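Local coordinates for hypothetical protein AQ_328 (Aquifex aeolicus, PDB 1R4V) that is of unknown function but adopts an all-alpha histone fold and may take part in protein heterodimerization, at residues L52-F64 with Y131-A143. Numbering follows the deposited sequence. Where two conformers were deposited one is given.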
loop_
_atom_site.group_PDB
_atom_site.type_symbol
_atom_site.label_atom_id
_atom_site.label_comp_id
_atom_site.label_asym_id
_atom_site.label_seq_id
_atom_site.Cartn_x
_atom_site.Cartn_y
_atom_site.Cartn_z
ATOM N N LEU A 52 -1.856 6.083 -7.400
ATOM C CA LEU A 52 -1.558 5.782 -6.004
ATOM C C LEU A 52 -1.541 4.267 -5.786
ATOM O O LEU A 52 -0.590 3.717 -5.224
ATOM C CB LEU A 52 -2.586 6.444 -5.093
ATOM C CG LEU A 52 -2.615 6.033 -3.613
ATOM C CD1 LEU A 52 -1.264 6.369 -2.932
ATOM C CD2 LEU A 52 -3.750 6.739 -2.950
ATOM N N LEU A 53 -2.586 3.590 -6.238
ATOM C CA LEU A 53 -2.676 2.133 -6.100
ATOM C C LEU A 53 -1.613 1.368 -6.883
ATOM O O LEU A 53 -1.146 0.318 -6.418
ATOM C CB LEU A 53 -4.074 1.646 -6.492
ATOM C CG LEU A 53 -5.239 2.158 -5.661
ATOM C CD1 LEU A 53 -6.544 1.568 -6.241
ATOM C CD2 LEU A 53 -5.082 1.815 -4.208
ATOM N N ASN A 54 -1.207 1.868 -8.054
ATOM C CA ASN A 54 -0.136 1.218 -8.793
ATOM C C ASN A 54 1.180 1.343 -8.022
ATOM O O ASN A 54 1.967 0.411 -8.023
ATOM C CB ASN A 54 0.018 1.742 -10.209
ATOM C CG ASN A 54 -1.087 1.261 -11.138
ATOM O OD1 ASN A 54 -1.763 0.263 -10.875
ATOM N ND2 ASN A 54 -1.258 1.971 -12.253
ATOM N N SER A 55 1.392 2.473 -7.356
ATOM C CA SER A 55 2.582 2.698 -6.549
ATOM C C SER A 55 2.560 1.818 -5.290
ATOM O O SER A 55 3.583 1.249 -4.899
ATOM C CB SER A 55 2.721 4.186 -6.213
ATOM O OG SER A 55 3.838 4.402 -5.383
ATOM N N VAL A 56 1.396 1.697 -4.649
ATOM C CA VAL A 56 1.232 0.818 -3.497
ATOM C C VAL A 56 1.551 -0.629 -3.893
ATOM O O VAL A 56 2.302 -1.341 -3.212
ATOM C CB VAL A 56 -0.182 0.972 -2.867
ATOM C CG1 VAL A 56 -0.451 -0.113 -1.845
ATOM C CG2 VAL A 56 -0.321 2.349 -2.228
ATOM N N LYS A 57 1.012 -1.073 -5.024
ATOM C CA LYS A 57 1.219 -2.421 -5.521
ATOM C C LYS A 57 2.684 -2.667 -5.836
ATOM O O LYS A 57 3.197 -3.750 -5.526
ATOM C CB LYS A 57 0.367 -2.632 -6.773
ATOM C CG LYS A 57 0.464 -3.988 -7.478
ATOM C CD LYS A 57 -0.416 -3.969 -8.760
ATOM C CE LYS A 57 -0.384 -5.325 -9.457
ATOM N NZ LYS A 57 -1.358 -5.452 -10.587
ATOM N N ALA A 58 3.340 -1.716 -6.493
ATOM C CA ALA A 58 4.799 -1.792 -6.736
ATOM C C ALA A 58 5.647 -1.951 -5.458
ATOM O O ALA A 58 6.495 -2.835 -5.349
ATOM C CB ALA A 58 5.260 -0.595 -7.546
ATOM N N ALA A 59 5.385 -1.093 -4.482
ATOM C CA ALA A 59 6.041 -1.093 -3.196
ATOM C C ALA A 59 5.821 -2.421 -2.467
ATOM O O ALA A 59 6.772 -2.982 -1.906
ATOM C CB ALA A 59 5.555 0.062 -2.349
ATOM N N PHE A 60 4.598 -2.943 -2.521
ATOM C CA PHE A 60 4.224 -4.214 -1.901
ATOM C C PHE A 60 5.096 -5.318 -2.488
ATOM O O PHE A 60 5.631 -6.151 -1.755
ATOM C CB PHE A 60 2.724 -4.515 -2.132
ATOM C CG PHE A 60 2.074 -5.386 -1.091
ATOM C CD1 PHE A 60 0.713 -5.240 -0.850
ATOM C CD2 PHE A 60 2.768 -6.330 -0.353
ATOM C CE1 PHE A 60 0.073 -6.019 0.089
ATOM C CE2 PHE A 60 2.129 -7.115 0.588
ATOM C CZ PHE A 60 0.786 -6.961 0.812
ATOM N N GLY A 61 5.259 -5.335 -3.812
ATOM C CA GLY A 61 6.119 -6.307 -4.475
ATOM C C GLY A 61 7.563 -6.213 -3.997
ATOM O O GLY A 61 8.224 -7.234 -3.815
ATOM N N LYS A 62 8.060 -4.991 -3.810
ATOM C CA LYS A 62 9.412 -4.726 -3.283
ATOM C C LYS A 62 9.642 -5.238 -1.867
ATOM O O LYS A 62 10.776 -5.555 -1.481
ATOM C CB LYS A 62 9.760 -3.245 -3.378
ATOM C CG LYS A 62 10.038 -2.850 -4.791
ATOM C CD LYS A 62 10.529 -1.407 -4.909
ATOM C CE LYS A 62 12.005 -1.361 -5.295
ATOM N NZ LYS A 62 12.514 0.026 -5.490
ATOM N N LEU A 63 8.575 -5.396 -1.098
ATOM C CA LEU A 63 8.712 -5.983 0.220
ATOM C C LEU A 63 9.141 -7.446 0.187
ATOM O O LEU A 63 9.620 -7.963 1.194
ATOM C CB LEU A 63 7.416 -5.854 1.028
ATOM C CG LEU A 63 6.941 -4.420 1.290
ATOM C CD1 LEU A 63 5.608 -4.412 1.996
ATOM C CD2 LEU A 63 7.958 -3.603 2.055
ATOM N N PHE A 64 8.980 -8.102 -0.949
ATOM C CA PHE A 64 9.420 -9.489 -1.122
ATOM C C PHE A 64 10.905 -9.633 -1.509
ATOM O O PHE A 64 11.414 -10.743 -1.661
ATOM C CB PHE A 64 8.465 -10.208 -2.084
ATOM C CG PHE A 64 7.134 -10.499 -1.469
ATOM C CD1 PHE A 64 6.157 -9.503 -1.379
ATOM C CD2 PHE A 64 6.850 -11.754 -0.933
ATOM C CE1 PHE A 64 4.937 -9.749 -0.779
ATOM C CE2 PHE A 64 5.628 -11.981 -0.339
ATOM C CZ PHE A 64 4.672 -10.998 -0.268
ATOM N N TYR A 131 -2.095 -8.944 4.853
ATOM C CA TYR A 131 -1.979 -8.088 3.685
ATOM C C TYR A 131 -2.784 -6.813 3.830
ATOM O O TYR A 131 -2.405 -5.774 3.291
ATOM C CB TYR A 131 -2.443 -8.824 2.431
ATOM C CG TYR A 131 -1.460 -9.714 1.741
ATOM C CD1 TYR A 131 -0.218 -10.060 2.304
ATOM C CD2 TYR A 131 -1.767 -10.215 0.483
ATOM C CE1 TYR A 131 0.675 -10.903 1.631
ATOM C CE2 TYR A 131 -0.873 -11.034 -0.207
ATOM C CZ TYR A 131 0.339 -11.366 0.362
ATOM O OH TYR A 131 1.155 -12.185 -0.361
ATOM N N ARG A 132 -3.924 -6.869 4.513
ATOM C CA ARG A 132 -4.702 -5.642 4.691
ATOM C C ARG A 132 -3.968 -4.602 5.542
ATOM O O ARG A 132 -4.028 -3.407 5.269
ATOM C CB ARG A 132 -6.104 -5.959 5.226
ATOM C CG ARG A 132 -6.158 -6.517 6.646
ATOM C CD ARG A 132 -7.593 -6.859 7.087
ATOM N NE ARG A 132 -8.479 -5.758 6.720
ATOM C CZ ARG A 132 -8.541 -4.601 7.367
ATOM N NH1 ARG A 132 -9.378 -3.676 6.923
ATOM N NH2 ARG A 132 -7.798 -4.355 8.449
ATOM N N ASN A 133 -3.246 -5.051 6.567
ATOM C CA ASN A 133 -2.462 -4.158 7.411
ATOM C C ASN A 133 -1.265 -3.604 6.657
ATOM O O ASN A 133 -0.956 -2.440 6.784
ATOM C CB ASN A 133 -2.048 -4.845 8.698
ATOM C CG ASN A 133 -3.264 -5.198 9.532
ATOM O OD1 ASN A 133 -4.232 -4.429 9.595
ATOM N ND2 ASN A 133 -3.238 -6.381 10.130
ATOM N N ILE A 134 -0.611 -4.433 5.862
ATOM C CA ILE A 134 0.534 -3.968 5.067
ATOM C C ILE A 134 0.094 -2.913 4.065
ATOM O O ILE A 134 0.739 -1.864 3.934
ATOM C CB ILE A 134 1.199 -5.153 4.375
ATOM C CG1 ILE A 134 1.805 -6.077 5.439
ATOM C CG2 ILE A 134 2.264 -4.668 3.402
ATOM C CD1 ILE A 134 2.305 -7.408 4.912
HETATM N N MSE A 135 -0.998 -3.182 3.355
HETATM C CA MSE A 135 -1.496 -2.254 2.358
HETATM C C MSE A 135 -1.986 -0.971 2.993
HETATM O O MSE A 135 -1.759 0.099 2.462
HETATM C CB MSE A 135 -2.615 -2.855 1.517
HETATM C CG MSE A 135 -2.529 -2.230 0.104
HETATM SE SE MSE A 135 -4.158 -2.583 -0.769
HETATM C CE MSE A 135 -4.275 -1.074 -2.124
ATOM N N GLY A 136 -2.685 -1.085 4.110
ATOM C CA GLY A 136 -3.108 0.079 4.867
ATOM C C GLY A 136 -1.958 0.954 5.314
ATOM O O GLY A 136 -2.047 2.165 5.190
ATOM N N GLY A 137 -0.871 0.357 5.788
ATOM C CA GLY A 137 0.373 1.057 6.089
ATOM C C GLY A 137 1.022 1.721 4.885
ATOM O O GLY A 137 1.542 2.844 4.972
ATOM N N LEU A 138 1.019 1.032 3.756
ATOM C CA LEU A 138 1.546 1.580 2.505
ATOM C C LEU A 138 0.701 2.763 2.034
ATOM O O LEU A 138 1.223 3.731 1.509
ATOM C CB LEU A 138 1.633 0.508 1.418
ATOM C CG LEU A 138 2.753 -0.516 1.591
ATOM C CD1 LEU A 138 2.517 -1.654 0.628
ATOM C CD2 LEU A 138 4.150 0.125 1.439
ATOM N N LEU A 139 -0.606 2.715 2.239
ATOM C CA LEU A 139 -1.483 3.829 1.886
ATOM C C LEU A 139 -1.197 5.048 2.752
ATOM O O LEU A 139 -1.083 6.161 2.217
ATOM C CB LEU A 139 -2.943 3.401 1.949
ATOM C CG LEU A 139 -3.431 2.585 0.756
ATOM C CD1 LEU A 139 -4.728 1.908 1.191
ATOM C CD2 LEU A 139 -3.657 3.448 -0.475
ATOM N N LEU A 140 -1.034 4.856 4.060
ATOM C CA LEU A 140 -0.737 5.965 4.960
ATOM C C LEU A 140 0.616 6.548 4.695
ATOM O O LEU A 140 0.764 7.759 4.764
ATOM C CB LEU A 140 -0.762 5.561 6.425
ATOM C CG LEU A 140 -2.154 5.170 6.928
ATOM C CD1 LEU A 140 -2.029 4.917 8.417
ATOM C CD2 LEU A 140 -3.212 6.215 6.619
HETATM N N MSE A 141 1.594 5.679 4.429
HETATM C CA MSE A 141 2.900 6.157 4.001
HETATM C C MSE A 141 2.865 7.030 2.751
HETATM O O MSE A 141 3.459 8.114 2.735
HETATM C CB MSE A 141 3.852 4.999 3.818
HETATM C CG MSE A 141 5.185 5.531 3.420
HETATM SE SE MSE A 141 5.492 5.294 1.461
HETATM C CE MSE A 141 7.408 5.793 1.453
ATOM N N HIS A 142 2.170 6.580 1.715
ATOM C CA HIS A 142 1.971 7.379 0.513
ATOM C C HIS A 142 1.266 8.704 0.797
ATOM O O HIS A 142 1.650 9.701 0.229
ATOM C CB HIS A 142 1.190 6.629 -0.562
ATOM C CG HIS A 142 2.021 5.659 -1.330
ATOM N ND1 HIS A 142 2.453 4.464 -0.796
ATOM C CD2 HIS A 142 2.491 5.700 -2.598
ATOM C CE1 HIS A 142 3.150 3.806 -1.706
ATOM N NE2 HIS A 142 3.192 4.540 -2.805
ATOM N N ALA A 143 0.271 8.731 1.669
ATOM C CA ALA A 143 -0.379 10.000 2.027
ATOM C C ALA A 143 0.638 10.983 2.632
ATOM O O ALA A 143 0.602 12.173 2.343
ATOM C CB ALA A 143 -1.545 9.745 2.989
#
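The H142 ring meets helix 46-62 on one face and at its edge: V56 CG2 sits over the face, 3.9 Å from the ring centroid as a CH-pi contact, while S55 OG lies in the ring plane, hydrogen-bonded to H142 NE2 at 2.7 Å. The other ring nitrogen, H142 ND1, donates to L138 O one turn back at 2.7 Å. That carbonyl also takes the backbone N-H of H142, from the opposite face of its plane. L52 CD1 presses on H142 CB at 3.4 Å.

Towards the other end, F60 pushes its CZ edge over one face of the Y131 ring, an edge-to-face pair with centroids 4.9 Å apart and planes at 70°. I134 CG2 lies over a face of F60, also touching L63 CD1, and F115 stacks with F60 from outside the pair. With CG swung anti to the backbone N (chi1 -153°), the F60 ring drops as a knob among Y131, I134, M135 and L138. V56 is the second knob, set among M135, L138, L139 and H142; its CG1 meets CG of M135, a selenomethionine, at 3.5 Å. Beside them, A59 CB touches L138 CD2.

With an alanine in place of H142, S55 OG would probably lose its partner across the helices, V56 CG2 the ring face it lies over, and L138 O one of its two donors. The axes of 52-62 and 131-143 approach to 9.9 Å, with their N-to-C directions 123° apart, close to the centre of the chain. The chemistry is almost wholly apolar; its one hydrogen bond between the helices is buried, and because H142 ND1 is tied to its own helix, the ring's rotation is fixed with NE2 directed at S55.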